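Local coordinates for CdiI toxin (Salmonella enterica subsp. enterica serovar Rubislaw str. ATCC 10717, PDB 4ZQU), which serves as the immunity protein of a contact-dependent growth inhibition system, neutralising the toxic activity of its cognate CdiA toxin, at residues K13-S25 with G36-L50. Numbering follows the deposited sequence.
Sequences KMNTDFICVDTYS and GVQHLSSPDVSDLDL
Ile-19 and Ser-41 form a hydrogen-bonded pair where strands 19-26 and 30-41 run antiparallel, and Val-21 with His-39 repeats the pattern; the Val-21 N to His-39 O bond is almost straight (3.0 Å, 177°). On the face these four residues share, the Ile-19 side chain spans from Ser-41 to Pro-43 and Val-45. Its CB lies 3.6 Å from Ser-41 OG, and CG2 meets Leu-50 CD1, the two chains nearly perpendicular. With CG1 beside the backbone N and the chain extended beyond it (chi2 -177°), CG1 passes Pro-43 CA and carries CD1 to 3.7 Å from Pro-43 CA and 4.1 Å from Val-45 CG1. Pro-43, which follows Ser-42 in a type I turn, brings CG to 3.2 Å from Thr-16 O.

On the other face, Asp-22 and Gln-38 run alongside each other in the same direction. Gln-38 NE2 donates to the syn lone pair of Asp-22 OD2 at 3.0 Å; OD2 lies in the amide plane of Gln-38, although the carboxylate plane is turned 85° from it. OD1 accepts from Trp-97 NE1, so both oxygens are held. Leu-40 CD2 packs 3.6 Å from Cys-20 SG.

Helices flank both faces of the hairpin: helix 87-105 covers Gln-38 and Leu-40, while helix 47-59 packs Leu-50 against Ile-19 and Val-21 and supplies Asp-56 to His-39 NE2; Val-45 touches helix 161-172. Strand 8-14 continues the sheet beyond strand 19-26.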
loop_
_atom_site.group_PDB
_atom_site.type_symbol
_atom_site.label_atom_id
_atom_site.label_comp_id
_atom_site.label_asym_id
_atom_site.label_seq_id
_atom_site.Cartn_x
_atom_site.Cartn_y
_atom_site.Cartn_z
ATOM N N LYS B 13 9.828 10.151 -5.680
ATOM C CA LYS B 13 9.509 9.846 -7.071
ATOM C C LYS B 13 10.499 10.551 -7.993
ATOM O O LYS B 13 10.738 11.750 -7.850
ATOM C CB LYS B 13 8.079 10.271 -7.400
ATOM C CG LYS B 13 7.008 9.538 -6.608
ATOM C CD LYS B 13 6.852 8.102 -7.079
ATOM C CE LYS B 13 5.757 7.379 -6.306
ATOM N NZ LYS B 13 6.097 7.216 -4.866
ATOM N N MET B 14 11.075 9.811 -8.936
ATOM C CA MET B 14 12.085 10.380 -9.825
ATOM C C MET B 14 11.942 9.938 -11.277
ATOM O O MET B 14 12.004 8.749 -11.585
ATOM C CB MET B 14 13.493 10.018 -9.343
ATOM C CG MET B 14 14.598 10.562 -10.245
ATOM S SD MET B 14 16.244 9.918 -9.890
ATOM C CE MET B 14 16.017 8.173 -10.224
ATOM N N ASN B 15 11.759 10.907 -12.167
ATOM C CA ASN B 15 11.923 10.658 -13.591
ATOM C C ASN B 15 13.109 11.445 -14.145
ATOM O O ASN B 15 13.993 11.857 -13.392
ATOM C CB ASN B 15 10.629 10.972 -14.357
ATOM C CG ASN B 15 10.177 12.413 -14.206
ATOM O OD1 ASN B 15 10.985 13.332 -14.073
ATOM N ND2 ASN B 15 8.864 12.617 -14.242
ATOM N N THR B 16 13.132 11.643 -15.457
ATOM C CA THR B 16 14.247 12.330 -16.097
ATOM C C THR B 16 14.320 13.791 -15.659
ATOM O O THR B 16 15.405 14.351 -15.490
ATOM C CB THR B 16 14.138 12.262 -17.636
ATOM O OG1 THR B 16 14.127 10.891 -18.055
ATOM C CG2 THR B 16 15.310 12.974 -18.298
ATOM N N ASP B 17 13.156 14.391 -15.443
ATOM C CA ASP B 17 13.058 15.835 -15.274
ATOM C C ASP B 17 13.210 16.322 -13.834
ATOM O O ASP B 17 13.581 17.474 -13.612
ATOM C CB ASP B 17 11.723 16.324 -15.835
ATOM C CG ASP B 17 11.461 15.810 -17.238
ATOM O OD1 ASP B 17 12.143 16.269 -18.178
ATOM O OD2 ASP B 17 10.579 14.941 -17.400
ATOM N N PHE B 18 12.924 15.463 -12.858
ATOM C CA PHE B 18 12.978 15.895 -11.463
ATOM C C PHE B 18 13.125 14.776 -10.440
ATOM O O PHE B 18 12.988 13.593 -10.754
ATOM C CB PHE B 18 11.725 16.715 -11.124
ATOM C CG PHE B 18 10.439 15.922 -11.155
ATOM C CD1 PHE B 18 9.995 15.236 -10.032
ATOM C CD2 PHE B 18 9.669 15.872 -12.308
ATOM C CE1 PHE B 18 8.815 14.514 -10.063
ATOM C CE2 PHE B 18 8.487 15.151 -12.342
ATOM C CZ PHE B 18 8.062 14.471 -11.219
ATOM N N ILE B 19 13.409 15.184 -9.207
ATOM C CA ILE B 19 13.349 14.312 -8.042
ATOM C C ILE B 19 12.358 14.902 -7.042
ATOM O O ILE B 19 12.461 16.076 -6.680
ATOM C CB ILE B 19 14.719 14.148 -7.372
ATOM C CG1 ILE B 19 15.713 13.507 -8.339
ATOM C CG2 ILE B 19 14.596 13.320 -6.102
ATOM C CD1 ILE B 19 17.069 13.257 -7.724
ATOM N N CYS B 20 11.399 14.095 -6.601
ATOM C CA CYS B 20 10.316 14.592 -5.759
ATOM C C CYS B 20 10.237 13.872 -4.419
ATOM O O CYS B 20 9.982 12.671 -4.367
ATOM C CB CYS B 20 8.980 14.459 -6.492
ATOM S SG CYS B 20 7.573 15.181 -5.621
ATOM N N VAL B 21 10.439 14.617 -3.335
ATOM C CA VAL B 21 10.353 14.056 -1.990
ATOM C C VAL B 21 9.136 14.597 -1.244
ATOM O O VAL B 21 9.008 15.804 -1.039
ATOM C CB VAL B 21 11.621 14.355 -1.168
ATOM C CG1 VAL B 21 11.511 13.734 0.214
ATOM C CG2 VAL B 21 12.858 13.846 -1.891
ATOM N N ASP B 22 8.246 13.691 -0.843
ATOM C CA ASP B 22 7.035 14.055 -0.109
ATOM C C ASP B 22 7.008 13.438 1.280
ATOM O O ASP B 22 7.534 12.349 1.493
ATOM C CB ASP B 22 5.781 13.612 -0.868
ATOM C CG ASP B 22 5.519 14.440 -2.099
ATOM O OD1 ASP B 22 5.877 13.980 -3.202
ATOM O OD2 ASP B 22 4.948 15.543 -1.964
ATOM N N THR B 23 6.376 14.133 2.218
ATOM C CA THR B 23 6.140 13.587 3.545
ATOM C C THR B 23 5.004 12.567 3.518
ATOM O O THR B 23 3.920 12.846 3.007
ATOM C CB THR B 23 5.790 14.697 4.553
ATOM O OG1 THR B 23 6.917 15.560 4.732
ATOM C CG2 THR B 23 5.402 14.099 5.890
ATOM N N TYR B 24 5.266 11.379 4.052
ATOM C CA TYR B 24 4.226 10.381 4.271
ATOM C C TYR B 24 3.986 10.228 5.762
ATOM O O TYR B 24 4.893 10.434 6.566
ATOM C CB TYR B 24 4.605 9.029 3.666
ATOM C CG TYR B 24 4.209 8.852 2.222
ATOM C CD1 TYR B 24 4.107 9.940 1.368
ATOM C CD2 TYR B 24 3.929 7.592 1.713
ATOM C CE1 TYR B 24 3.741 9.773 0.046
ATOM C CE2 TYR B 24 3.557 7.415 0.400
ATOM C CZ TYR B 24 3.468 8.509 -0.432
ATOM O OH TYR B 24 3.105 8.336 -1.747
ATOM N N SER B 25 2.766 9.861 6.130
ATOM C CA SER B 25 2.421 9.714 7.533
ATOM C C SER B 25 1.572 8.477 7.752
ATOM O O SER B 25 0.896 8.012 6.839
ATOM C CB SER B 25 1.679 10.953 8.035
ATOM O OG SER B 25 2.488 12.109 7.928
ATOM N N GLY B 36 1.915 17.528 5.223
ATOM C CA GLY B 36 3.350 17.350 5.110
ATOM C C GLY B 36 3.957 18.309 4.105
ATOM O O GLY B 36 3.258 19.157 3.550
ATOM N N VAL B 37 5.259 18.176 3.866
ATOM C CA VAL B 37 5.951 19.065 2.938
ATOM C C VAL B 37 6.469 18.327 1.707
ATOM O O VAL B 37 6.696 17.114 1.736
ATOM C CB VAL B 37 7.131 19.782 3.620
ATOM C CG1 VAL B 37 6.643 20.578 4.812
ATOM C CG2 VAL B 37 8.190 18.780 4.044
ATOM N N GLN B 38 6.649 19.076 0.622
ATOM C CA GLN B 38 7.182 18.525 -0.615
ATOM C C GLN B 38 8.432 19.275 -1.052
ATOM O O GLN B 38 8.476 20.505 -1.010
ATOM C CB GLN B 38 6.134 18.576 -1.726
ATOM C CG GLN B 38 6.658 18.092 -3.065
ATOM C CD GLN B 38 5.666 18.284 -4.187
ATOM O OE1 GLN B 38 5.847 19.141 -5.051
ATOM N NE2 GLN B 38 4.610 17.482 -4.185
ATOM N N HIS B 39 9.450 18.529 -1.470
ATOM C CA HIS B 39 10.666 19.129 -2.001
ATOM C C HIS B 39 10.924 18.652 -3.425
ATOM O O HIS B 39 11.186 17.472 -3.658
ATOM C CB HIS B 39 11.867 18.808 -1.108
ATOM C CG HIS B 39 11.757 19.370 0.276
ATOM N ND1 HIS B 39 11.722 20.724 0.529
ATOM C CD2 HIS B 39 11.678 18.759 1.482
ATOM C CE1 HIS B 39 11.622 20.923 1.833
ATOM N NE2 HIS B 39 11.594 19.748 2.432
ATOM N N LEU B 40 10.829 19.578 -4.375
ATOM C CA LEU B 40 11.149 19.294 -5.769
ATOM C C LEU B 40 12.577 19.720 -6.076
ATOM O O LEU B 40 13.057 20.727 -5.555
ATOM C CB LEU B 40 10.172 20.004 -6.709
ATOM C CG LEU B 40 8.769 19.409 -6.824
ATOM C CD1 LEU B 40 7.873 20.311 -7.651
ATOM C CD2 LEU B 40 8.833 18.024 -7.434
ATOM N N SER B 41 13.254 18.952 -6.924
ATOM C CA SER B 41 14.638 19.247 -7.273
ATOM C C SER B 41 15.011 18.698 -8.646
ATOM O O SER B 41 14.339 17.812 -9.174
ATOM C CB SER B 41 15.581 18.680 -6.210
ATOM O OG SER B 41 16.098 17.420 -6.606
ATOM N N SER B 42 16.080 19.236 -9.225
ATOM C CA SER B 42 16.629 18.693 -10.459
ATOM C C SER B 42 17.442 17.458 -10.107
ATOM O O SER B 42 18.089 17.420 -9.060
ATOM C CB SER B 42 17.495 19.723 -11.183
ATOM O OG SER B 42 18.216 20.525 -10.264
ATOM N N PRO B 43 17.416 16.440 -10.980
ATOM C CA PRO B 43 18.049 15.139 -10.728
ATOM C C PRO B 43 19.547 15.189 -10.404
ATOM O O PRO B 43 20.143 14.130 -10.213
ATOM C CB PRO B 43 17.816 14.385 -12.040
ATOM C CG PRO B 43 16.581 14.995 -12.599
ATOM C CD PRO B 43 16.676 16.450 -12.254
ATOM N N ASP B 44 20.140 16.379 -10.332
ATOM C CA ASP B 44 21.561 16.502 -10.017
ATOM C C ASP B 44 21.798 17.248 -8.703
ATOM O O ASP B 44 22.854 17.844 -8.504
ATOM C CB ASP B 44 22.302 17.201 -11.162
ATOM C CG ASP B 44 21.818 18.621 -11.392
ATOM O OD1 ASP B 44 20.588 18.827 -11.465
ATOM O OD2 ASP B 44 22.669 19.529 -11.513
ATOM N N VAL B 45 20.811 17.207 -7.813
ATOM C CA VAL B 45 20.922 17.824 -6.490
ATOM C C VAL B 45 22.035 17.145 -5.684
ATOM O O VAL B 45 22.216 15.930 -5.773
ATOM C CB VAL B 45 19.579 17.732 -5.720
ATOM C CG1 VAL B 45 18.990 16.330 -5.834
ATOM C CG2 VAL B 45 19.734 18.154 -4.262
ATOM N N SER B 46 22.792 17.927 -4.917
ATOM C CA SER B 46 23.849 17.379 -4.063
ATOM C C SER B 46 23.282 16.435 -3.004
ATOM O O SER B 46 22.138 16.588 -2.577
ATOM C CB SER B 46 24.631 18.508 -3.385
ATOM O OG SER B 46 23.863 19.125 -2.365
ATOM N N ASP B 47 24.088 15.465 -2.581
ATOM C CA ASP B 47 23.663 14.501 -1.568
ATOM C C ASP B 47 23.378 15.179 -0.233
ATOM O O ASP B 47 22.618 14.661 0.583
ATOM C CB ASP B 47 24.720 13.406 -1.381
ATOM C CG ASP B 47 24.779 12.444 -2.556
ATOM O OD1 ASP B 47 23.893 12.518 -3.434
ATOM O OD2 ASP B 47 25.704 11.605 -2.600
ATOM N N LEU B 48 23.993 16.334 -0.014
ATOM C CA LEU B 48 23.754 17.110 1.197
ATOM C C LEU B 48 22.343 17.679 1.174
ATOM O O LEU B 48 21.559 17.450 2.095
ATOM C CB LEU B 48 24.787 18.235 1.333
ATOM C CG LEU B 48 24.933 18.959 2.679
ATOM C CD1 LEU B 48 26.294 19.629 2.761
ATOM C CD2 LEU B 48 23.836 19.988 2.913
ATOM N N ASP B 49 22.032 18.429 0.119
ATOM C CA ASP B 49 20.727 19.067 -0.024
ATOM C C ASP B 49 19.613 18.041 -0.134
ATOM O O ASP B 49 18.599 18.136 0.556
ATOM C CB ASP B 49 20.709 19.985 -1.246
ATOM C CG ASP B 49 21.599 21.195 -1.078
ATOM O OD1 ASP B 49 21.885 21.566 0.081
ATOM O OD2 ASP B 49 22.010 21.777 -2.103
ATOM N N LEU B 50 19.810 17.063 -1.013
ATOM C CA LEU B 50 18.860 15.972 -1.185
ATOM C C LEU B 50 18.589 15.262 0.137
ATOM O O LEU B 50 17.463 14.857 0.415
ATOM C CB LEU B 50 19.382 14.972 -2.216
ATOM C CG LEU B 50 18.560 13.693 -2.387
ATOM C CD1 LEU B 50 17.165 14.028 -2.894
ATOM C CD2 LEU B 50 19.267 12.714 -3.313
#